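Local coordinates for protein putative alpha-ketoglutarate-dependent taurine dioxygenase (Burkholderia xenovorans, PDB 5HSX) that probably acts as an iron(II)- and 2-oxoglutarate-dependent dioxygenase of the TauD/TfdA family, at residues L67-H72 with S136-G140; F79-T83 with T291-G295. One frame throughout, in Å; residues are numbered along the deposited sequence.

Contact 1 of 2, residues L67-H72 with S136-G140; sequences LTHEQH and SILRG. With EDO (1,2-ethanediol), chain S.
Arg139 reaches from its strand to the start of the helix and places NH1 between two histidine rings. NH1 donates to His72 ND1 at 3.0 Å, with an N-H...N angle of 161°. It also donates to His69 ND1 at 3.1 Å. Both bonds enter at the ring edges, in the ring planes. Both rings stand steeply to the guanidinium, and the His72 plane is 87° from it. His72 is the tightly packed end. Its CG lies anti to the backbone N (chi1 -175°), which turns the ring toward the strand. NE2 then donates to Ile137 O at 3.0 Å, from above the carbonyl plane, and sits 3.5 Å from Ile137 CG2. The buried ring is therefore held at both nitrogens, which fixes its flip. Strand 135-140 belongs to the larger sheet of the double-stranded beta-helix (jelly roll) of this family, and helix 69-77 packs against it here. Thr68 is the N-cap of that helix and forms a capping box with Gln71: Gln71 N donates to Thr68 OG1, and Thr68 N to Gln71 OE1. The other side is looser and wetter. Water 1 accepts from Leu67 N and from Arg139 NE, at 3.0 Å from NE. A 1,2-ethanediol, probably from the crystallisation liquor, lays C2 over one face of the His69 ring. Its O1 donates to the exposed Glu70 at OE1, 3.2 Å away.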
loop_
_atom_site.group_PDB
_atom_site.type_symbol
_atom_site.label_atom_id
_atom_site.label_comp_id
_atom_site.label_asym_id
_atom_site.label_seq_id
_atom_site.Cartn_x
_atom_site.Cartn_y
_atom_site.Cartn_z
ATOM N N LEU B 67 16.955 -16.974 13.305
ATOM C CA LEU B 67 17.622 -18.079 12.631
ATOM C C LEU B 67 19.090 -17.774 12.351
ATOM O O LEU B 67 19.477 -16.623 12.133
ATOM C CB LEU B 67 16.926 -18.401 11.306
ATOM C CG LEU B 67 15.406 -18.566 11.340
ATOM C CD1 LEU B 67 14.879 -18.874 9.944
ATOM C CD2 LEU B 67 15.013 -19.665 12.330
ATOM N N THR B 68 19.898 -18.831 12.349
ATOM C CA THR B 68 21.221 -18.793 11.751
ATOM C C THR B 68 21.114 -18.965 10.235
ATOM O O THR B 68 20.077 -19.373 9.702
ATOM C CB THR B 68 22.110 -19.898 12.322
ATOM O OG1 THR B 68 21.554 -21.176 11.978
ATOM C CG2 THR B 68 22.240 -19.779 13.846
ATOM N N HIS B 69 22.207 -18.658 9.531
ATOM C CA HIS B 69 22.245 -18.917 8.093
ATOM C C HIS B 69 21.984 -20.390 7.802
ATOM O O HIS B 69 21.268 -20.728 6.849
ATOM C CB HIS B 69 23.599 -18.506 7.502
ATOM C CG HIS B 69 23.832 -17.027 7.466
ATOM N ND1 HIS B 69 22.812 -16.112 7.305
ATOM C CD2 HIS B 69 24.975 -16.304 7.550
ATOM C CE1 HIS B 69 23.317 -14.891 7.305
ATOM N NE2 HIS B 69 24.626 -14.978 7.453
ATOM N N GLU B 70 22.551 -21.281 8.620
ATOM C CA GLU B 70 22.333 -22.711 8.420
ATOM C C GLU B 70 20.869 -23.084 8.605
ATOM O O GLU B 70 20.323 -23.880 7.832
ATOM C CB GLU B 70 23.208 -23.528 9.372
ATOM C CG GLU B 70 24.686 -23.539 9.019
ATOM C CD GLU B 70 25.441 -22.340 9.575
ATOM O OE1 GLU B 70 24.796 -21.363 10.023
ATOM O OE2 GLU B 70 26.690 -22.384 9.571
ATOM N N GLN B 71 20.215 -22.527 9.629
ATOM C CA GLN B 71 18.807 -22.841 9.848
ATOM C C GLN B 71 17.939 -22.276 8.734
ATOM O O GLN B 71 16.969 -22.913 8.311
ATOM C CB GLN B 71 18.359 -22.317 11.211
ATOM C CG GLN B 71 18.917 -23.129 12.377
ATOM C CD GLN B 71 18.888 -22.366 13.696
ATOM O OE1 GLN B 71 18.726 -21.143 13.720
ATOM N NE2 GLN B 71 19.050 -23.090 14.800
ATOM N N HIS B 72 18.282 -21.084 8.241
ATOM C CA HIS B 72 17.560 -20.484 7.122
ATOM C C HIS B 72 17.666 -21.365 5.878
ATOM O O HIS B 72 16.666 -21.629 5.195
ATOM C CB HIS B 72 18.126 -19.076 6.883
ATOM C CG HIS B 72 17.413 -18.271 5.839
ATOM N ND1 HIS B 72 17.723 -16.946 5.601
ATOM C CD2 HIS B 72 16.421 -18.586 4.972
ATOM C CE1 HIS B 72 16.951 -16.481 4.635
ATOM N NE2 HIS B 72 16.154 -17.457 4.235
ATOM N N SER B 136 11.076 -17.111 -2.880
ATOM C CA SER B 136 12.163 -16.577 -2.075
ATOM C C SER B 136 11.748 -16.591 -0.612
ATOM O O SER B 136 10.561 -16.488 -0.286
ATOM C CB SER B 136 12.542 -15.151 -2.507
ATOM O OG SER B 136 12.434 -14.988 -3.916
ATOM N N ILE B 137 12.742 -16.704 0.265
ATOM C CA ILE B 137 12.540 -16.693 1.707
ATOM C C ILE B 137 13.464 -15.632 2.284
ATOM O O ILE B 137 14.691 -15.796 2.270
ATOM C CB ILE B 137 12.816 -18.066 2.337
ATOM C CG1 ILE B 137 11.852 -19.099 1.752
ATOM C CG2 ILE B 137 12.704 -17.983 3.865
ATOM C CD1 ILE B 137 12.263 -20.507 1.972
ATOM N N LEU B 138 12.881 -14.552 2.796
ATOM C CA LEU B 138 13.615 -13.381 3.261
ATOM C C LEU B 138 13.426 -13.248 4.766
ATOM O O LEU B 138 12.286 -13.184 5.237
ATOM C CB LEU B 138 13.098 -12.135 2.541
ATOM C CG LEU B 138 13.663 -10.765 2.897
ATOM C CD1 LEU B 138 15.144 -10.694 2.573
ATOM C CD2 LEU B 138 12.865 -9.701 2.127
ATOM N N ARG B 139 14.528 -13.197 5.523
ATOM C CA ARG B 139 14.449 -13.073 6.975
ATOM C C ARG B 139 15.083 -11.767 7.450
ATOM O O ARG B 139 16.107 -11.325 6.918
ATOM C CB ARG B 139 15.100 -14.286 7.678
ATOM C CG ARG B 139 16.621 -14.231 7.885
ATOM C CD ARG B 139 17.122 -15.528 8.528
ATOM N NE ARG B 139 18.356 -15.327 9.279
ATOM C CZ ARG B 139 19.580 -15.507 8.788
ATOM N NH1 ARG B 139 19.747 -15.907 7.534
ATOM N NH2 ARG B 139 20.642 -15.286 9.558
ATOM N N GLY B 140 14.462 -11.145 8.451
ATOM C CA GLY B 140 14.928 -9.877 8.983
ATOM C C GLY B 140 15.713 -10.060 10.266
ATOM O O GLY B 140 15.203 -10.608 11.244
HETATM C C1 EDO S . 24.545 -17.449 11.481
HETATM O O1 EDO S . 25.476 -18.347 10.861
HETATM C C2 EDO S . 24.621 -16.083 10.814
HETATM O O2 EDO S . 23.422 -15.343 11.066
HETATM O O HOH W 1 16.731 -14.559 11.690
#

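Contact 2 of 2, residues F79-T83 with T291-G295; sequences FGELT and TTLVG
Thr83 meets Thr292 through both backbone and side chain. Thr83 N donates to Thr292 O at 2.9 Å, nearly straight at 172°. The hydroxyls, Thr83 OG1 and Thr292 OG1, share a hydrogen bond of 2.9 Å. Each OG1 sits between its own backbone N and carbonyl carbon (chi1 69° and 83°), and this brings the two oxygens together. Two residues further along the strand segment, Val294 N donates to Glu81 O at 2.8 Å. The same Glu81 O takes a CA-H...O contact from Leu293 CA at 3.2 Å. Apolar groups fill in beside these bonds. Leu82 CD1 packs on Thr291 CB at 3.6 Å, and Leu293 CD1 lies 3.8 Å from Phe79 CB. Water 2 joins Glu81 N to Val294 O, and water 3 accepts from Thr292 N. Further out, Tyr99 OH bonds Thr83 OG1, and Ser76 OG bonds Thr291 OG1. The Phe79 ring meets Phe265 edge-to-face. Segment 79-83 follows helix 69-77 and runs nearly perpendicular to segment 291-294. A single beta bridge, Leu82 with Leu293, ties this loop to strand 287-293, in the larger sheet of the double-stranded beta-helix (jelly roll) of TauD/TfdA dioxygenases.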
loop_
_atom_site.group_PDB
_atom_site.type_symbol
_atom_site.label_atom_id
_atom_site.label_comp_id
_atom_site.label_asym_id
_atom_site.label_seq_id
_atom_site.Cartn_x
_atom_site.Cartn_y
_atom_site.Cartn_z
ATOM N N PHE B 79 11.521 -27.067 0.785
ATOM C CA PHE B 79 10.552 -26.680 -0.224
ATOM C C PHE B 79 11.105 -26.680 -1.642
ATOM O O PHE B 79 10.320 -26.545 -2.586
ATOM C CB PHE B 79 9.968 -25.295 0.115
ATOM C CG PHE B 79 9.306 -25.250 1.466
ATOM C CD1 PHE B 79 7.966 -25.577 1.608
ATOM C CD2 PHE B 79 10.035 -24.926 2.603
ATOM C CE1 PHE B 79 7.357 -25.557 2.857
ATOM C CE2 PHE B 79 9.435 -24.902 3.854
ATOM C CZ PHE B 79 8.095 -25.219 3.982
ATOM N N GLY B 80 12.408 -26.859 -1.829
ATOM C CA GLY B 80 12.956 -26.868 -3.169
ATOM C C GLY B 80 14.471 -26.843 -3.143
ATOM O O GLY B 80 15.096 -27.034 -2.099
ATOM N N GLU B 81 15.042 -26.625 -4.329
ATOM C CA GLU B 81 16.488 -26.525 -4.503
ATOM C C GLU B 81 16.920 -25.073 -4.343
ATOM O O GLU B 81 16.329 -24.175 -4.951
ATOM C CB GLU B 81 16.915 -27.031 -5.882
ATOM C CG GLU B 81 16.938 -28.519 -6.035
ATOM C CD GLU B 81 18.030 -29.134 -5.198
ATOM O OE1 GLU B 81 17.724 -29.591 -4.079
ATOM O OE2 GLU B 81 19.195 -29.127 -5.651
ATOM N N LEU B 82 17.962 -24.849 -3.549
ATOM C CA LEU B 82 18.450 -23.492 -3.324
ATOM C C LEU B 82 19.254 -23.008 -4.523
ATOM O O LEU B 82 20.057 -23.753 -5.087
ATOM C CB LEU B 82 19.327 -23.446 -2.071
ATOM C CG LEU B 82 18.729 -23.416 -0.659
ATOM C CD1 LEU B 82 17.940 -22.158 -0.470
ATOM C CD2 LEU B 82 17.869 -24.632 -0.354
ATOM N N THR B 83 19.064 -21.743 -4.900
ATOM C CA THR B 83 19.981 -21.139 -5.855
ATOM C C THR B 83 21.327 -20.894 -5.182
ATOM O O THR B 83 21.412 -20.692 -3.968
ATOM C CB THR B 83 19.416 -19.824 -6.414
ATOM O OG1 THR B 83 19.408 -18.829 -5.387
ATOM C CG2 THR B 83 17.997 -20.027 -6.914
ATOM N N THR B 291 17.153 -16.357 0.771
ATOM C CA THR B 291 17.431 -17.525 -0.050
ATOM C C THR B 291 16.372 -17.571 -1.139
ATOM O O THR B 291 15.282 -17.008 -0.983
ATOM C CB THR B 291 17.394 -18.813 0.772
ATOM O OG1 THR B 291 16.105 -18.935 1.388
ATOM C CG2 THR B 291 18.476 -18.801 1.855
ATOM N N THR B 292 16.686 -18.210 -2.266
ATOM C CA THR B 292 15.659 -18.378 -3.283
ATOM C C THR B 292 15.734 -19.793 -3.840
ATOM O O THR B 292 16.772 -20.460 -3.776
ATOM C CB THR B 292 15.733 -17.325 -4.424
ATOM O OG1 THR B 292 16.689 -17.702 -5.407
ATOM C CG2 THR B 292 16.107 -15.937 -3.897
ATOM N N LEU B 293 14.601 -20.251 -4.346
ATOM C CA LEU B 293 14.428 -21.624 -4.791
ATOM C C LEU B 293 14.366 -21.667 -6.311
ATOM O O LEU B 293 13.649 -20.871 -6.928
ATOM C CB LEU B 293 13.164 -22.227 -4.179
ATOM C CG LEU B 293 13.093 -22.193 -2.647
ATOM C CD1 LEU B 293 11.803 -22.845 -2.154
ATOM C CD2 LEU B 293 14.306 -22.875 -2.025
ATOM N N VAL B 294 15.105 -22.615 -6.899
ATOM C CA VAL B 294 15.205 -22.746 -8.354
ATOM C C VAL B 294 13.842 -23.064 -8.952
ATOM O O VAL B 294 13.142 -23.973 -8.492
ATOM C CB VAL B 294 16.236 -23.836 -8.700
ATOM C CG1 VAL B 294 16.310 -24.082 -10.212
ATOM C CG2 VAL B 294 17.616 -23.472 -8.130
ATOM N N GLY B 295 13.461 -22.321 -9.994
ATOM C CA GLY B 295 12.190 -22.501 -10.657
ATOM C C GLY B 295 12.356 -23.122 -12.037
ATOM O O GLY B 295 13.461 -23.304 -12.546
HETATM O O HOH W 2 13.019 -25.493 -6.198
HETATM O O HOH W 3 19.383 -19.310 -2.350
#

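How the contacts relate
The two contacts lie about 13 Å apart, centre to centre, and both reach the same sheet, through strands 135-140 and 287-293. These strands are antiparallel neighbours there, and Ile137 N probably donates to Thr291 O at 2.8 Å. Helix 69-77 also joins the contacts. Its start belongs to contact 1, and the loop after its end enters contact 2. His72 NE2 of contact 1 packs 3.2 Å from Thr291 OG1 of contact 2. A sodium ion is bound by His123, Asp125, His273 and Asn323; the two histidines and the aspartate are consistent with the iron site of the family. The side chain of Thr292 is about 8 Å from this sodium ion. The side chain of Ile137 is about 13 Å from it.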